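Local coordinates for protein glycosyl hydrolase (Rhizobium leguminosarum bv. trifolii, PDB 5NDX) that probably hydrolyses O-glycosidic bonds as a family 39 glycosidase, a bacterial orthologue of human alpha-L-iduronidase, at residues 222-225 with 230-233; 276-279 with 283-286. The protein carries 2 engineered substitutions. One frame throughout, in Å; residues are numbered along the deposited sequence.

In the fold
The loop after strand 216-219 of the eight-stranded parallel barrel runs out past a bound 8U8 and, in contact 1, folds back so that 222-225 lies against 230-233 just ahead of helix 235-252. One strand later a second loop closes: after strand 261-263, residues 276-279 meet 283-286 at the start of helix 282-300 in contact 2. The two short loops follow one another in series, neither enclosing the other, with their centres about 12 Å apart. They also touch: D230 OD1 probably hydrogen-bonds H276 ND1, and the ring of P233 packs on the Y283 hydroxyl, tying two successive strand-to-helix connections together.

Contact 1: 222-225 with 230-233; sequences KGVN and DLTP. With 8U8 ((2~{R},3~{S},4~{S},5~{R},6~{S})-6-(4-methyl-2-oxidanylidene-chromen-7-yl)oxy-3,4,5-tris(oxidanyl)oxane-2-carboxylic acid), chain M.
V224 turns its side chain toward 230-233 with CG1 lodged between its own backbone N and carbonyl carbon (chi1 70°), which lays CG1 over the start of P233 and sends CG2 to L231. CG2 lies 3.8 Å from L231 CB, the two side chains crossing at about a right angle, while V224 CB packs 3.6 Å from the carbonyl oxygen T232 O. L231 CD1 reaches on to N225 O at 3.9 Å. Where the backbones come nearest, G223 and P233 have their CA atoms 4.5 Å apart. This fold-back belongs to the loop after strand 216-219 of the TIM barrel, and K222, at its beginning, belongs to the pocket of the bound 8U8. The K222 chain, extended beyond CG, carries NZ to the ligand carboxylate, where it donates a hydrogen bond of 2.9 Å to 8U8 O6. The same ammonium forms salt bridges with E265 and D267, and R323 also hydrogen-bonds 8U8, so the sugar acid sits among charges of both signs. A methionine in place of K222 would probably leave the ligand carboxylate without this positive mate and E265 and D267 without the lysine they share. The K222 carbonyl oxygen, meanwhile, accepts a hydrogen bond from R241 of helix 235-252.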
loop_
_atom_site.group_PDB
_atom_site.type_symbol
_atom_site.label_atom_id
_atom_site.label_comp_id
_atom_site.label_asym_id
_atom_site.label_seq_id
_atom_site.Cartn_x
_atom_site.Cartn_y
_atom_site.Cartn_z
ATOM N N LYS A 222 11.624 2.948 -11.213
ATOM C CA LYS A 222 11.233 4.150 -10.500
ATOM C C LYS A 222 11.234 5.356 -11.389
ATOM O O LYS A 222 11.827 5.370 -12.467
ATOM C CB LYS A 222 12.158 4.356 -9.302
ATOM C CG LYS A 222 12.187 3.115 -8.427
ATOM C CD LYS A 222 12.581 3.401 -6.985
ATOM C CE LYS A 222 12.870 2.139 -6.139
ATOM N NZ LYS A 222 12.601 2.351 -4.671
ATOM N N GLY A 223 10.531 6.380 -10.945
ATOM C CA GLY A 223 10.267 7.529 -11.806
ATOM C C GLY A 223 11.440 8.449 -12.125
ATOM O O GLY A 223 11.503 9.033 -13.192
ATOM N N VAL A 224 12.355 8.597 -11.194
ATOM C CA VAL A 224 13.495 9.496 -11.396
ATOM C C VAL A 224 14.569 9.171 -10.356
ATOM O O VAL A 224 14.304 8.598 -9.298
ATOM C CB VAL A 224 13.112 11.008 -11.363
ATOM C CG1 VAL A 224 12.725 11.446 -9.954
ATOM C CG2 VAL A 224 14.214 11.906 -11.939
ATOM N N ASN A 225 15.787 9.505 -10.728
ATOM C CA ASN A 225 16.961 9.278 -9.943
ATOM C C ASN A 225 16.931 9.967 -8.580
ATOM O O ASN A 225 16.275 10.981 -8.412
ATOM C CB ASN A 225 18.195 9.797 -10.744
ATOM C CG ASN A 225 19.477 9.144 -10.302
ATOM O OD1 ASN A 225 19.483 8.043 -9.683
ATOM N ND2 ASN A 225 20.604 9.792 -10.642
ATOM N N ASP A 230 14.860 18.440 -6.088
ATOM C CA ASP A 230 13.539 17.945 -6.506
ATOM C C ASP A 230 13.421 17.690 -7.990
ATOM O O ASP A 230 12.746 18.406 -8.732
ATOM C CB ASP A 230 12.427 18.888 -6.047
ATOM C CG ASP A 230 12.169 18.794 -4.556
ATOM O OD1 ASP A 230 12.736 17.944 -3.856
ATOM O OD2 ASP A 230 11.383 19.599 -4.063
ATOM N N LEU A 231 14.094 16.650 -8.436
ATOM C CA LEU A 231 13.980 16.236 -9.796
ATOM C C LEU A 231 12.541 15.742 -10.038
ATOM O O LEU A 231 11.830 15.327 -9.099
ATOM C CB LEU A 231 15.000 15.124 -10.070
ATOM C CG LEU A 231 16.473 15.464 -9.821
ATOM C CD1 LEU A 231 17.330 14.270 -10.242
ATOM C CD2 LEU A 231 16.967 16.705 -10.528
ATOM N N THR A 232 12.128 15.833 -11.294
ATOM C CA THR A 232 10.749 15.595 -11.699
ATOM C C THR A 232 10.538 14.111 -12.066
ATOM O O THR A 232 11.176 13.627 -12.975
ATOM C CB THR A 232 10.389 16.505 -12.888
ATOM O OG1 THR A 232 10.383 17.857 -12.414
ATOM C CG2 THR A 232 8.990 16.199 -13.378
ATOM N N PRO A 233 9.693 13.375 -11.339
ATOM C CA PRO A 233 9.389 11.992 -11.801
ATOM C C PRO A 233 8.946 11.898 -13.276
ATOM O O PRO A 233 8.178 12.725 -13.719
ATOM C CB PRO A 233 8.223 11.562 -10.894
ATOM C CG PRO A 233 8.422 12.366 -9.634
ATOM C CD PRO A 233 8.945 13.718 -10.118
HETATM C C15 8U8 M . 22.871 1.542 -4.932
HETATM C C13 8U8 M . 21.870 1.442 -5.925
HETATM C C14 8U8 M . 22.260 1.443 -7.267
HETATM C C16 8U8 M . 21.306 1.306 -8.280
HETATM O O9 8U8 M . 21.721 1.348 -9.437
HETATM O O8 8U8 M . 19.962 1.185 -7.986
HETATM C C11 8U8 M . 19.556 1.064 -6.680
HETATM C C10 8U8 M . 18.207 0.804 -6.415
HETATM C C12 8U8 M . 20.506 1.205 -5.632
HETATM C C7 8U8 M . 20.047 1.042 -4.311
HETATM C C8 8U8 M . 18.698 0.776 -4.050
HETATM C C9 8U8 M . 17.764 0.667 -5.094
HETATM O O2 8U8 M . 16.431 0.370 -4.889
HETATM C C5 8U8 M . 15.691 0.674 -3.643
HETATM O O1 8U8 M . 15.956 2.035 -3.269
HETATM C C1 8U8 M . 15.650 2.430 -1.988
HETATM C C6 8U8 M . 15.138 3.739 -2.194
HETATM O O7 8U8 M . 15.249 4.514 -1.251
HETATM O O6 8U8 M . 14.616 3.952 -3.273
HETATM C C2 8U8 M . 14.511 1.652 -1.261
HETATM O O5 8U8 M . 13.239 2.098 -1.778
HETATM C C3 8U8 M . 14.672 0.071 -1.341
HETATM O O4 8U8 M . 14.943 -0.437 -0.081
HETATM C C4 8U8 M . 15.785 -0.346 -2.354
HETATM O O3 8U8 M . 15.639 -1.799 -2.628
#

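Contact 2: 276-279 with 283-286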
loop_
_atom_site.group_PDB
_atom_site.type_symbol
_atom_site.label_atom_id
_atom_site.label_comp_id
_atom_site.label_asym_id
_atom_site.label_seq_id
_atom_site.Cartn_x
_atom_site.Cartn_y
_atom_site.Cartn_z
ATOM N N HIS A 276 11.882 15.373 0.104
ATOM C CA HIS A 276 11.093 15.846 -1.014
ATOM C C HIS A 276 9.675 15.995 -0.448
ATOM O O HIS A 276 8.966 14.988 -0.217
ATOM C CB HIS A 276 11.122 14.840 -2.149
ATOM C CG HIS A 276 12.487 14.513 -2.659
ATOM N ND1 HIS A 276 13.256 15.418 -3.368
ATOM C CD2 HIS A 276 13.223 13.378 -2.577
ATOM C CE1 HIS A 276 14.396 14.848 -3.710
ATOM N NE2 HIS A 276 14.405 13.618 -3.233
ATOM N N SER A 277 9.289 17.240 -0.215
ATOM C CA SER A 277 8.099 17.606 0.519
ATOM C C SER A 277 6.748 17.192 -0.097
ATOM O O SER A 277 5.758 17.027 0.611
ATOM C CB SER A 277 8.105 19.091 0.812
ATOM O OG SER A 277 9.048 19.353 1.838
ATOM N N TRP A 278 6.748 16.990 -1.396
ATOM C CA TRP A 278 5.607 16.475 -2.074
ATOM C C TRP A 278 5.131 15.090 -1.578
ATOM O O TRP A 278 3.978 14.749 -1.807
ATOM C CB TRP A 278 5.831 16.429 -3.592
ATOM C CG TRP A 278 7.046 15.811 -4.106
ATOM C CD1 TRP A 278 8.190 16.483 -4.530
ATOM C CD2 TRP A 278 7.272 14.425 -4.387
ATOM N NE1 TRP A 278 9.109 15.578 -4.980
ATOM C CE2 TRP A 278 8.572 14.315 -4.912
ATOM C CE3 TRP A 278 6.516 13.247 -4.181
ATOM C CZ2 TRP A 278 9.115 13.095 -5.299
ATOM C CZ3 TRP A 278 7.022 12.064 -4.597
ATOM C CH2 TRP A 278 8.316 11.986 -5.153
ATOM N N HIS A 279 5.987 14.338 -0.891
ATOM C CA HIS A 279 5.542 13.101 -0.250
ATOM C C HIS A 279 4.472 13.333 0.814
ATOM O O HIS A 279 3.699 12.421 1.134
ATOM C CB HIS A 279 6.700 12.354 0.363
ATOM C CG HIS A 279 7.578 11.658 -0.636
ATOM N ND1 HIS A 279 8.870 12.049 -0.878
ATOM C CD2 HIS A 279 7.360 10.586 -1.430
ATOM C CE1 HIS A 279 9.420 11.258 -1.780
ATOM N NE2 HIS A 279 8.517 10.386 -2.161
ATOM N N TYR A 283 0.190 15.890 -4.239
ATOM C CA TYR A 283 0.954 15.500 -5.397
ATOM C C TYR A 283 1.274 14.025 -5.383
ATOM O O TYR A 283 1.192 13.370 -6.412
ATOM C CB TYR A 283 2.262 16.307 -5.528
ATOM C CG TYR A 283 3.171 15.799 -6.635
ATOM C CD1 TYR A 283 4.056 14.765 -6.405
ATOM C CD2 TYR A 283 3.100 16.316 -7.916
ATOM C CE1 TYR A 283 4.874 14.269 -7.403
ATOM C CE2 TYR A 283 3.889 15.809 -8.927
ATOM C CZ TYR A 283 4.784 14.804 -8.656
ATOM O OH TYR A 283 5.589 14.288 -9.630
ATOM N N TYR A 284 1.653 13.505 -4.221
ATOM C CA TYR A 284 2.037 12.122 -4.118
ATOM C C TYR A 284 0.816 11.195 -4.300
ATOM O O TYR A 284 0.947 10.188 -4.928
ATOM C CB TYR A 284 2.687 11.842 -2.786
ATOM C CG TYR A 284 3.366 10.482 -2.611
ATOM C CD1 TYR A 284 3.953 9.774 -3.673
ATOM C CD2 TYR A 284 3.504 9.950 -1.335
ATOM C CE1 TYR A 284 4.626 8.570 -3.440
ATOM C CE2 TYR A 284 4.137 8.752 -1.119
ATOM C CZ TYR A 284 4.702 8.046 -2.167
ATOM O OH TYR A 284 5.332 6.844 -1.874
ATOM N N ALA A 285 -0.348 11.580 -3.784
ATOM C CA ALA A 285 -1.539 10.790 -4.027
ATOM C C ALA A 285 -1.831 10.729 -5.497
ATOM O O ALA A 285 -2.177 9.667 -6.030
ATOM C CB ALA A 285 -2.721 11.384 -3.267
ATOM N N GLY A 286 -1.751 11.899 -6.162
ATOM C CA GLY A 286 -2.011 11.989 -7.596
ATOM C C GLY A 286 -1.079 11.129 -8.413
ATOM O O GLY A 286 -1.510 10.346 -9.277
#
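The indole of W278 has Y283 CE1 over one face, near the rim, and H276 CB with H279 CE1 over the other; at its edge, in plane, stands Y284 CD1. The closest approach to Y283 is W278 CE3 to Y283 CD1 at 3.6 Å, with the indole atom at the tyrosine's edge and the two rings inclined at 66°. Y284 receives H279 on one face: H279 CD2 sits over the ring centre, 3.7 Å from Y284 CE2, in an edge-to-face pair with planes at 86°. W278 turns an edge to Y284 as well, in an offset edge-to-face pair that brings W278 CZ3 to 3.9 Å from Y284 CD1.

Y284 holds its CG anti to the backbone N (chi1 -170°), directing the phenol back from the helix across H279, and its CB rests 3.3 Å from W278 O. The imidazole is also held through its ND1: H279 ND1 donates a bent bond to H276 O at 3.0 Å, on a lone pair in the carbonyl plane, although the acceptor is tilted out of the ring plane. H276 O also accepts from H279 N at 3.1 Å, so one carbonyl grips both the backbone and the ring of H279. At the far end of Y283, its hydroxyl bonds to D416 O, and I418 touches W278. Together W278, H279, Y283 and Y284 make a buried aromatic cluster that joins the 3-10 segment in the loop that follows barrel strand 261-263 to the first turn of helix 282-300, within a strand-loop-helix unit of the TIM barrel.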